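PDB 4GI5: quinone reductase from Klebsiella pneumoniae subsp. pneumoniae, which binds flavin-adenine dinucleotide and probably reduces quinones with NAD(P)H. Local coordinates for residues F120-F125 against E180-R185; Y217-T222 against A228-A233. One frame throughout, in Å; residues are numbered along the deposited sequence.

Interaction 1 of 2, residues F120-F125 against E180-R185. With FAD (flavin-adenine dinucleotide), chain H.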
loop_
_atom_site.group_PDB
_atom_site.type_symbol
_atom_site.label_atom_id
_atom_site.label_comp_id
_atom_site.label_asym_id
_atom_site.label_seq_id
_atom_site.Cartn_x
_atom_site.Cartn_y
_atom_site.Cartn_z
ATOM N N PHE B 120 9.570 4.307 -7.696
ATOM C CA PHE B 120 8.352 5.081 -7.505
ATOM C C PHE B 120 8.495 6.203 -6.504
ATOM O O PHE B 120 9.275 6.119 -5.578
ATOM C CB PHE B 120 7.183 4.172 -7.108
ATOM C CG PHE B 120 7.411 3.381 -5.852
ATOM C CD1 PHE B 120 8.043 2.162 -5.925
ATOM C CD2 PHE B 120 6.944 3.822 -4.608
ATOM C CE1 PHE B 120 8.293 1.423 -4.799
ATOM C CE2 PHE B 120 7.092 3.040 -3.473
ATOM C CZ PHE B 120 7.834 1.859 -3.556
ATOM N N PRO B 121 7.737 7.310 -6.694
ATOM C CA PRO B 121 7.551 8.274 -5.601
ATOM C C PRO B 121 6.674 7.630 -4.524
ATOM O O PRO B 121 5.714 6.913 -4.852
ATOM C CB PRO B 121 6.806 9.436 -6.279
ATOM C CG PRO B 121 6.022 8.710 -7.355
ATOM C CD PRO B 121 6.834 7.571 -7.835
ATOM N N LEU B 122 6.980 7.917 -3.283
ATOM C CA LEU B 122 6.117 7.530 -2.167
ATOM C C LEU B 122 4.879 8.357 -2.201
ATOM O O LEU B 122 4.937 9.601 -2.085
ATOM C CB LEU B 122 6.926 7.670 -0.850
ATOM C CG LEU B 122 6.260 6.935 0.312
ATOM C CD1 LEU B 122 6.237 5.437 0.148
ATOM C CD2 LEU B 122 7.025 7.337 1.538
ATOM N N TRP B 123 3.717 7.726 -2.403
ATOM C CA TRP B 123 2.443 8.442 -2.463
ATOM C C TRP B 123 1.554 7.800 -1.347
ATOM O O TRP B 123 1.247 6.589 -1.429
ATOM C CB TRP B 123 1.729 8.297 -3.814
ATOM C CG TRP B 123 2.262 9.208 -4.887
ATOM C CD1 TRP B 123 3.274 10.095 -4.821
ATOM C CD2 TRP B 123 1.808 9.216 -6.283
ATOM N NE1 TRP B 123 3.437 10.748 -6.076
ATOM C CE2 TRP B 123 2.572 10.186 -6.973
ATOM C CE3 TRP B 123 0.825 8.561 -6.950
ATOM C CZ2 TRP B 123 2.364 10.444 -8.317
ATOM C CZ3 TRP B 123 0.628 8.783 -8.324
ATOM C CH2 TRP B 123 1.385 9.754 -8.959
ATOM N N TRP B 124 1.252 8.621 -0.353
ATOM C CA TRP B 124 0.402 8.125 0.756
ATOM C C TRP B 124 0.982 6.864 1.345
ATOM O O TRP B 124 0.313 5.858 1.549
ATOM C CB TRP B 124 -1.071 7.995 0.305
ATOM C CG TRP B 124 -1.615 9.346 0.021
ATOM C CD1 TRP B 124 -1.874 9.865 -1.221
ATOM C CD2 TRP B 124 -1.923 10.373 0.962
ATOM N NE1 TRP B 124 -2.278 11.187 -1.096
ATOM C CE2 TRP B 124 -2.330 11.509 0.244
ATOM C CE3 TRP B 124 -1.868 10.459 2.389
ATOM C CZ2 TRP B 124 -2.609 12.708 0.863
ATOM C CZ3 TRP B 124 -2.196 11.652 2.997
ATOM C CH2 TRP B 124 -2.524 12.794 2.215
ATOM N N PHE B 125 2.256 6.974 1.576
ATOM C CA PHE B 125 3.032 5.960 2.301
ATOM C C PHE B 125 3.041 4.600 1.684
ATOM O O PHE B 125 3.263 3.569 2.391
ATOM C CB PHE B 125 2.527 5.909 3.805
ATOM C CG PHE B 125 2.575 7.248 4.473
ATOM C CD1 PHE B 125 3.797 7.793 4.809
ATOM C CD2 PHE B 125 1.498 8.052 4.623
ATOM C CE1 PHE B 125 3.912 9.043 5.320
ATOM C CE2 PHE B 125 1.575 9.353 5.088
ATOM C CZ PHE B 125 2.801 9.892 5.459
ATOM N N GLU B 180 14.241 12.690 9.071
ATOM C CA GLU B 180 13.952 12.601 10.544
ATOM C C GLU B 180 12.478 12.191 10.785
ATOM O O GLU B 180 12.172 11.580 11.791
ATOM C CB GLU B 180 14.113 13.995 11.239
ATOM C CG GLU B 180 15.553 14.462 11.306
ATOM C CD GLU B 180 16.085 15.248 10.012
ATOM O OE1 GLU B 180 15.692 15.052 8.784
ATOM O OE2 GLU B 180 17.016 16.092 10.222
ATOM N N HIS B 181 11.620 12.548 9.846
ATOM C CA HIS B 181 10.207 12.230 9.935
ATOM C C HIS B 181 9.920 10.757 9.786
ATOM O O HIS B 181 8.855 10.312 10.194
ATOM C CB HIS B 181 9.414 13.010 8.878
ATOM C CG HIS B 181 9.545 14.473 8.984
ATOM N ND1 HIS B 181 9.152 15.322 7.976
ATOM C CD2 HIS B 181 10.150 15.253 9.920
ATOM C CE1 HIS B 181 9.387 16.568 8.334
ATOM N NE2 HIS B 181 10.045 16.548 9.487
ATOM N N TYR B 182 10.880 9.995 9.307
ATOM C CA TYR B 182 10.853 8.574 9.117
ATOM C C TYR B 182 11.859 7.819 9.975
ATOM O O TYR B 182 12.159 6.678 9.723
ATOM C CB TYR B 182 11.048 8.212 7.622
ATOM C CG TYR B 182 9.993 8.649 6.661
ATOM C CD1 TYR B 182 8.895 7.897 6.504
ATOM C CD2 TYR B 182 10.050 9.849 5.993
ATOM C CE1 TYR B 182 7.856 8.214 5.624
ATOM C CE2 TYR B 182 9.088 10.159 5.063
ATOM C CZ TYR B 182 7.984 9.330 4.896
ATOM O OH TYR B 182 7.044 9.773 4.014
ATOM N N SER B 183 12.406 8.492 11.006
ATOM C CA SER B 183 13.368 7.968 11.966
ATOM C C SER B 183 12.642 7.084 12.948
ATOM O O SER B 183 11.400 6.962 12.935
ATOM C CB SER B 183 14.175 9.094 12.672
ATOM O OG SER B 183 13.298 9.884 13.453
ATOM N N PRO B 184 13.379 6.385 13.811
ATOM C CA PRO B 184 12.644 5.445 14.690
ATOM C C PRO B 184 11.492 5.991 15.526
ATOM O O PRO B 184 10.532 5.259 15.809
ATOM C CB PRO B 184 13.772 4.810 15.496
ATOM C CG PRO B 184 14.966 4.891 14.549
ATOM C CD PRO B 184 14.846 6.199 13.879
ATOM N N ARG B 185 11.571 7.262 15.967
ATOM C CA ARG B 185 10.500 7.971 16.698
ATOM C C ARG B 185 9.876 9.048 15.876
ATOM O O ARG B 185 9.109 9.819 16.383
ATOM C CB ARG B 185 10.993 8.538 18.083
ATOM C CG ARG B 185 11.344 7.378 18.938
ATOM C CD ARG B 185 12.189 7.813 20.153
ATOM N NE ARG B 185 11.524 8.774 20.933
ATOM C CZ ARG B 185 10.817 8.569 22.060
ATOM N NH1 ARG B 185 10.527 7.374 22.440
ATOM N NH2 ARG B 185 10.308 9.604 22.657
HETATM P PA FAD H . 9.031 16.237 -9.292
HETATM O O1A FAD H . 9.028 15.856 -10.715
HETATM O O2A FAD H . 7.984 16.997 -8.625
HETATM O O5B FAD H . 10.401 17.069 -8.961
HETATM C C5B FAD H . 10.896 17.385 -7.644
HETATM C C4B FAD H . 11.987 18.397 -7.775
HETATM O O4B FAD H . 13.116 17.754 -8.321
HETATM C C3B FAD H . 11.597 19.599 -8.600
HETATM O O3B FAD H . 12.005 20.724 -7.837
HETATM C C2B FAD H . 12.487 19.385 -9.790
HETATM O O2B FAD H . 12.788 20.604 -10.516
HETATM C C1B FAD H . 13.718 18.693 -9.309
HETATM N N9A FAD H . 14.393 17.977 -10.426
HETATM C C8A FAD H . 13.861 17.215 -11.525
HETATM N N7A FAD H . 14.801 16.767 -12.325
HETATM C C5A FAD H . 15.901 17.367 -11.785
HETATM C C6A FAD H . 17.310 17.469 -12.168
HETATM N N6A FAD H . 17.595 16.752 -13.205
HETATM N N1A FAD H . 18.227 18.159 -11.405
HETATM C C2A FAD H . 17.827 18.782 -10.302
HETATM N N3A FAD H . 16.495 18.761 -9.913
HETATM C C4A FAD H . 15.664 18.075 -10.614
HETATM N N1 FAD H . 5.832 12.249 0.493
HETATM C C2 FAD H . 6.057 11.523 1.608
HETATM O O2 FAD H . 7.159 11.648 2.294
HETATM N N3 FAD H . 5.125 10.617 2.076
HETATM C C4 FAD H . 3.904 10.502 1.519
HETATM O O4 FAD H . 3.107 9.629 1.889
HETATM C C4X FAD H . 3.638 11.294 0.349
HETATM N N5 FAD H . 2.443 11.163 -0.300
HETATM C C5X FAD H . 2.229 11.857 -1.521
HETATM C C6 FAD H . 1.123 11.669 -2.202
HETATM C C7 FAD H . 0.931 12.243 -3.457
HETATM C C7M FAD H . -0.321 12.006 -4.219
HETATM C C8 FAD H . 1.911 13.129 -3.964
HETATM C C8M FAD H . 1.680 13.814 -5.283
HETATM C C9 FAD H . 3.056 13.361 -3.267
HETATM C C9A FAD H . 3.262 12.699 -2.022
HETATM N N10 FAD H . 4.460 12.790 -1.347
HETATM C C10 FAD H . 4.691 12.094 -0.168
HETATM C "C1'" FAD H . 5.584 13.586 -1.862
HETATM C "C2'" FAD H . 6.226 12.723 -2.950
HETATM O "O2'" FAD H . 6.896 11.540 -2.507
HETATM C "C3'" FAD H . 7.252 13.562 -3.780
HETATM O "O3'" FAD H . 6.425 14.573 -4.411
HETATM C "C4'" FAD H . 7.958 12.772 -4.890
HETATM O "O4'" FAD H . 8.870 11.897 -4.309
HETATM C "C5'" FAD H . 8.795 13.735 -5.773
HETATM O "O5'" FAD H . 9.280 13.015 -6.860
HETATM P P FAD H . 8.755 13.471 -8.350
HETATM O O1P FAD H . 9.463 12.616 -9.327
HETATM O O2P FAD H . 7.299 13.531 -8.466
HETATM O O3P FAD H . 9.389 14.957 -8.330
#

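Interaction 2 of 2, residues Y217-T222 against A228-A233. With FAD (flavin-adenine dinucleotide), chain H; GOL (glycerol), chain L.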
loop_
_atom_site.group_PDB
_atom_site.type_symbol
_atom_site.label_atom_id
_atom_site.label_comp_id
_atom_site.label_asym_id
_atom_site.label_seq_id
_atom_site.Cartn_x
_atom_site.Cartn_y
_atom_site.Cartn_z
ATOM N N TYR B 217 15.014 11.591 0.553
ATOM C CA TYR B 217 14.103 12.415 1.320
ATOM C C TYR B 217 14.114 13.860 0.877
ATOM O O TYR B 217 15.068 14.302 0.162
ATOM C CB TYR B 217 14.492 12.346 2.768
ATOM C CG TYR B 217 14.391 10.966 3.278
ATOM C CD1 TYR B 217 13.153 10.402 3.708
ATOM C CD2 TYR B 217 15.541 10.162 3.396
ATOM C CE1 TYR B 217 13.151 9.138 4.184
ATOM C CE2 TYR B 217 15.457 8.877 3.904
ATOM C CZ TYR B 217 14.179 8.389 4.261
ATOM O OH TYR B 217 14.130 7.068 4.758
ATOM N N ARG B 218 13.114 14.624 1.263
ATOM C CA ARG B 218 12.988 16.030 0.920
ATOM C C ARG B 218 13.089 16.277 -0.546
ATOM O O ARG B 218 13.714 17.214 -0.999
ATOM C CB ARG B 218 14.045 16.902 1.646
ATOM C CG ARG B 218 13.981 16.802 3.086
ATOM C CD ARG B 218 14.805 17.966 3.815
ATOM N NE ARG B 218 14.235 19.303 3.607
ATOM C CZ ARG B 218 14.501 20.349 4.433
ATOM N NH1 ARG B 218 15.333 20.205 5.482
ATOM N NH2 ARG B 218 13.930 21.526 4.239
ATOM N N THR B 219 12.452 15.443 -1.329
ATOM C CA THR B 219 12.677 15.458 -2.750
ATOM C C THR B 219 11.971 16.560 -3.497
ATOM O O THR B 219 12.399 16.828 -4.636
ATOM C CB THR B 219 12.352 14.151 -3.428
ATOM O OG1 THR B 219 11.016 13.808 -3.189
ATOM C CG2 THR B 219 13.340 13.109 -2.859
ATOM N N ASP B 220 10.926 17.164 -2.939
ATOM C CA ASP B 220 10.200 18.183 -3.641
ATOM C C ASP B 220 11.050 19.460 -3.875
ATOM O O ASP B 220 10.701 20.191 -4.771
ATOM C CB ASP B 220 8.873 18.550 -2.935
ATOM C CG ASP B 220 7.874 17.311 -2.848
ATOM O OD1 ASP B 220 7.568 16.790 -3.891
ATOM O OD2 ASP B 220 7.338 16.994 -1.736
ATOM N N LYS B 221 12.087 19.672 -3.092
ATOM C CA LYS B 221 12.912 20.848 -3.264
ATOM C C LYS B 221 14.221 20.532 -3.925
ATOM O O LYS B 221 15.167 21.324 -3.837
ATOM C CB LYS B 221 13.213 21.374 -1.858
ATOM C CG LYS B 221 11.968 21.775 -1.054
ATOM C CD LYS B 221 11.115 22.780 -1.834
ATOM C CE LYS B 221 9.679 22.836 -1.315
ATOM N NZ LYS B 221 9.684 23.926 -0.320
ATOM N N THR B 222 14.378 19.359 -4.480
ATOM C CA THR B 222 15.627 18.945 -5.087
ATOM C C THR B 222 16.127 20.061 -6.071
ATOM O O THR B 222 15.408 20.474 -6.971
ATOM C CB THR B 222 15.490 17.641 -5.862
ATOM O OG1 THR B 222 15.080 16.586 -4.948
ATOM C CG2 THR B 222 16.802 17.179 -6.440
ATOM N N ALA B 228 22.829 15.855 -7.745
ATOM C CA ALA B 228 24.095 15.207 -7.863
ATOM C C ALA B 228 24.326 14.214 -6.708
ATOM O O ALA B 228 24.915 13.095 -6.974
ATOM C CB ALA B 228 25.267 16.237 -7.932
ATOM N N ASP B 229 23.926 14.563 -5.504
ATOM C CA ASP B 229 24.056 13.640 -4.416
ATOM C C ASP B 229 23.202 12.329 -4.661
ATOM O O ASP B 229 23.664 11.219 -4.324
ATOM C CB ASP B 229 23.687 14.249 -3.066
ATOM C CG ASP B 229 24.666 15.335 -2.590
ATOM O OD1 ASP B 229 25.800 15.384 -3.093
ATOM O OD2 ASP B 229 24.185 16.150 -1.824
ATOM N N GLN B 230 21.964 12.536 -5.117
ATOM C CA GLN B 230 21.084 11.403 -5.443
ATOM C C GLN B 230 21.705 10.515 -6.471
ATOM O O GLN B 230 21.709 9.315 -6.345
ATOM C CB GLN B 230 19.697 11.894 -5.893
ATOM C CG GLN B 230 18.914 12.653 -4.805
ATOM C CD GLN B 230 17.799 13.471 -5.372
ATOM O OE1 GLN B 230 17.769 13.782 -6.578
ATOM N NE2 GLN B 230 16.924 13.926 -4.513
ATOM N N CYS B 231 22.216 11.121 -7.571
ATOM C CA CYS B 231 22.842 10.344 -8.624
ATOM C C CYS B 231 24.009 9.546 -8.107
ATOM O O CYS B 231 24.118 8.408 -8.554
ATOM C CB CYS B 231 23.374 11.231 -9.775
ATOM S SG CYS B 231 22.091 12.078 -10.686
ATOM N N ALA B 232 24.845 10.142 -7.239
ATOM C CA ALA B 232 26.037 9.415 -6.729
ATOM C C ALA B 232 25.636 8.198 -5.897
ATOM O O ALA B 232 26.197 7.118 -6.001
ATOM C CB ALA B 232 26.868 10.365 -5.912
ATOM N N ALA B 233 24.608 8.412 -5.067
ATOM C CA ALA B 233 24.056 7.311 -4.219
ATOM C C ALA B 233 23.449 6.191 -5.064
ATOM O O ALA B 233 23.710 5.030 -4.816
ATOM C CB ALA B 233 23.037 7.907 -3.203
HETATM P PA FAD H . 9.031 16.237 -9.292
HETATM O O1A FAD H . 9.028 15.856 -10.715
HETATM O O2A FAD H . 7.984 16.997 -8.625
HETATM O O5B FAD H . 10.401 17.069 -8.961
HETATM C C5B FAD H . 10.896 17.385 -7.644
HETATM C C4B FAD H . 11.987 18.397 -7.775
HETATM O O4B FAD H . 13.116 17.754 -8.321
HETATM C C3B FAD H . 11.597 19.599 -8.600
HETATM O O3B FAD H . 12.005 20.724 -7.837
HETATM C C2B FAD H . 12.487 19.385 -9.790
HETATM O O2B FAD H . 12.788 20.604 -10.516
HETATM C C1B FAD H . 13.718 18.693 -9.309
HETATM N N9A FAD H . 14.393 17.977 -10.426
HETATM C C8A FAD H . 13.861 17.215 -11.525
HETATM N N7A FAD H . 14.801 16.767 -12.325
HETATM C C5A FAD H . 15.901 17.367 -11.785
HETATM C C6A FAD H . 17.310 17.469 -12.168
HETATM N N6A FAD H . 17.595 16.752 -13.205
HETATM N N1A FAD H . 18.227 18.159 -11.405
HETATM C C2A FAD H . 17.827 18.782 -10.302
HETATM N N3A FAD H . 16.495 18.761 -9.913
HETATM C C4A FAD H . 15.664 18.075 -10.614
HETATM N N1 FAD H . 5.832 12.249 0.493
HETATM C C2 FAD H . 6.057 11.523 1.608
HETATM O O2 FAD H . 7.159 11.648 2.294
HETATM N N3 FAD H . 5.125 10.617 2.076
HETATM C C4 FAD H . 3.904 10.502 1.519
HETATM O O4 FAD H . 3.107 9.629 1.889
HETATM C C4X FAD H . 3.638 11.294 0.349
HETATM N N5 FAD H . 2.443 11.163 -0.300
HETATM C C5X FAD H . 2.229 11.857 -1.521
HETATM C C6 FAD H . 1.123 11.669 -2.202
HETATM C C7 FAD H . 0.931 12.243 -3.457
HETATM C C7M FAD H . -0.321 12.006 -4.219
HETATM C C8 FAD H . 1.911 13.129 -3.964
HETATM C C8M FAD H . 1.680 13.814 -5.283
HETATM C C9 FAD H . 3.056 13.361 -3.267
HETATM C C9A FAD H . 3.262 12.699 -2.022
HETATM N N10 FAD H . 4.460 12.790 -1.347
HETATM C C10 FAD H . 4.691 12.094 -0.168
HETATM C "C1'" FAD H . 5.584 13.586 -1.862
HETATM C "C2'" FAD H . 6.226 12.723 -2.950
HETATM O "O2'" FAD H . 6.896 11.540 -2.507
HETATM C "C3'" FAD H . 7.252 13.562 -3.780
HETATM O "O3'" FAD H . 6.425 14.573 -4.411
HETATM C "C4'" FAD H . 7.958 12.772 -4.890
HETATM O "O4'" FAD H . 8.870 11.897 -4.309
HETATM C "C5'" FAD H . 8.795 13.735 -5.773
HETATM O "O5'" FAD H . 9.280 13.015 -6.860
HETATM P P FAD H . 8.755 13.471 -8.350
HETATM O O1P FAD H . 9.463 12.616 -9.327
HETATM O O2P FAD H . 7.299 13.531 -8.466
HETATM O O3P FAD H . 9.389 14.957 -8.330
HETATM C C1 GOL L . 18.232 13.935 -0.939
HETATM O O1 GOL L . 17.026 13.505 -1.606
HETATM C C2 GOL L . 19.271 12.772 -0.938
HETATM O O2 GOL L . 20.673 13.047 -0.906
HETATM C C3 GOL L . 18.934 11.735 0.147
HETATM O O3 GOL L . 17.919 12.000 1.076
#

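Interaction 1 of 2, residues F120-F125 against E180-R185
With CG set beside its backbone N (chi1 -64°), Y182 sends its phenol toward the loop after strand 115-121, where L122, its CG anti to the backbone N (chi1 -164°), points a branch the opposite way. CD2 of L122 meets OH of Y182 at 3.5 Å, and CE1 of F125 reaches the same hydroxyl, also at 3.5 Å, the side chains of F125 and Y182 being inclined to one another. The protein-to-protein contact is small (108 Å² buried on both sides together), and the flavin lies beside its side chains. OH of Y182 donates to O2 of FAD at 2.5 Å, a short bond whose acceptor lies in the plane of the phenol ring. Farther along the isoalloxazine, the backbone N of W124 gives a nearly straight bond (172°) to N5 of FAD, and the backbone N of F125 a more bent one to O4. That same O4 sits 3.3 Å above the centre of the F125 ring, so one carbonyl is held by an amide and covered by an aromatic face. W123 lays its ring between FAD C7M and CG of P121. Flavodoxin-like folds receive the flavin in such loops at the C-terminal edge of a parallel sheet. L122 is paired by its backbone with T174 of strand 168-174, Y182 with I191 at the start of helix 191-194, and NZ of K132 of the second subunit is hydrogen-bonded to O of W123.

Interaction 2 of 2, residues Y217-T222 against A228-A233
The side-chain amide of Q230, the flat group that crosses to T222, is met near its rim: NE2 donates to OG1 of T222 over 3.3 Å, with the hydroxyl lying 20° out of the amide plane, and to O1 of a glycerol, probably from the crystallisation liquor, at 2.9 Å. CG2 of T222 packs against OE1 of Q230 at 3.5 Å, and CG2 of T219 lies 4.0 Å from NE2 of Q230, the two side chains crossing at about a right angle. The other flat group, the Y217 ring, has O3 of the glycerol at its edge, near the ring plane; the glycerol also bonds to the backbone N and O of Y217, bridging it to Q230 in the crystal. Extended beyond CG, the Q230 chain reaches from helix 224-239 back to the loop that precedes it. T222 OG1 is both acceptor and donor, since it donates its own hydrogen bond to O of T219 at 2.7 Å. The loop in turn holds FAD: OD1 of D220 takes the hydroxyl O3' at 2.5 Å, and OG1 of T219 and O4' share a hydrogen bond. The chemistry is therefore a short hydrogen-bond chain from amide to hydroxyl to carbonyl, which should fix the rotation of T222 in a loop that also binds FAD, whereas the buried OE1 of Q230 finds no polar partner.

Both contacts are buried and both serve one FAD; interaction 1 holds chiefly the isoalloxazine, interaction 2 the ribityl chain and the adenosine ribose side. Interaction 1 gathers two loops that follow inner strands 115-121 and 168-174, and has no hydrogen bond between its two segments, only van der Waals contacts of L122 and F125 with the phenol end of Y182, the polar bonds going to the cofactor. Interaction 2 lies farther from the centre of the chain, beside the edge strand 209-216, and joins a loop to the helix that follows it by a polar side-chain bond. The two meet where CD2 of Y182 packs on CE1 of Y217, 3.7 Å apart.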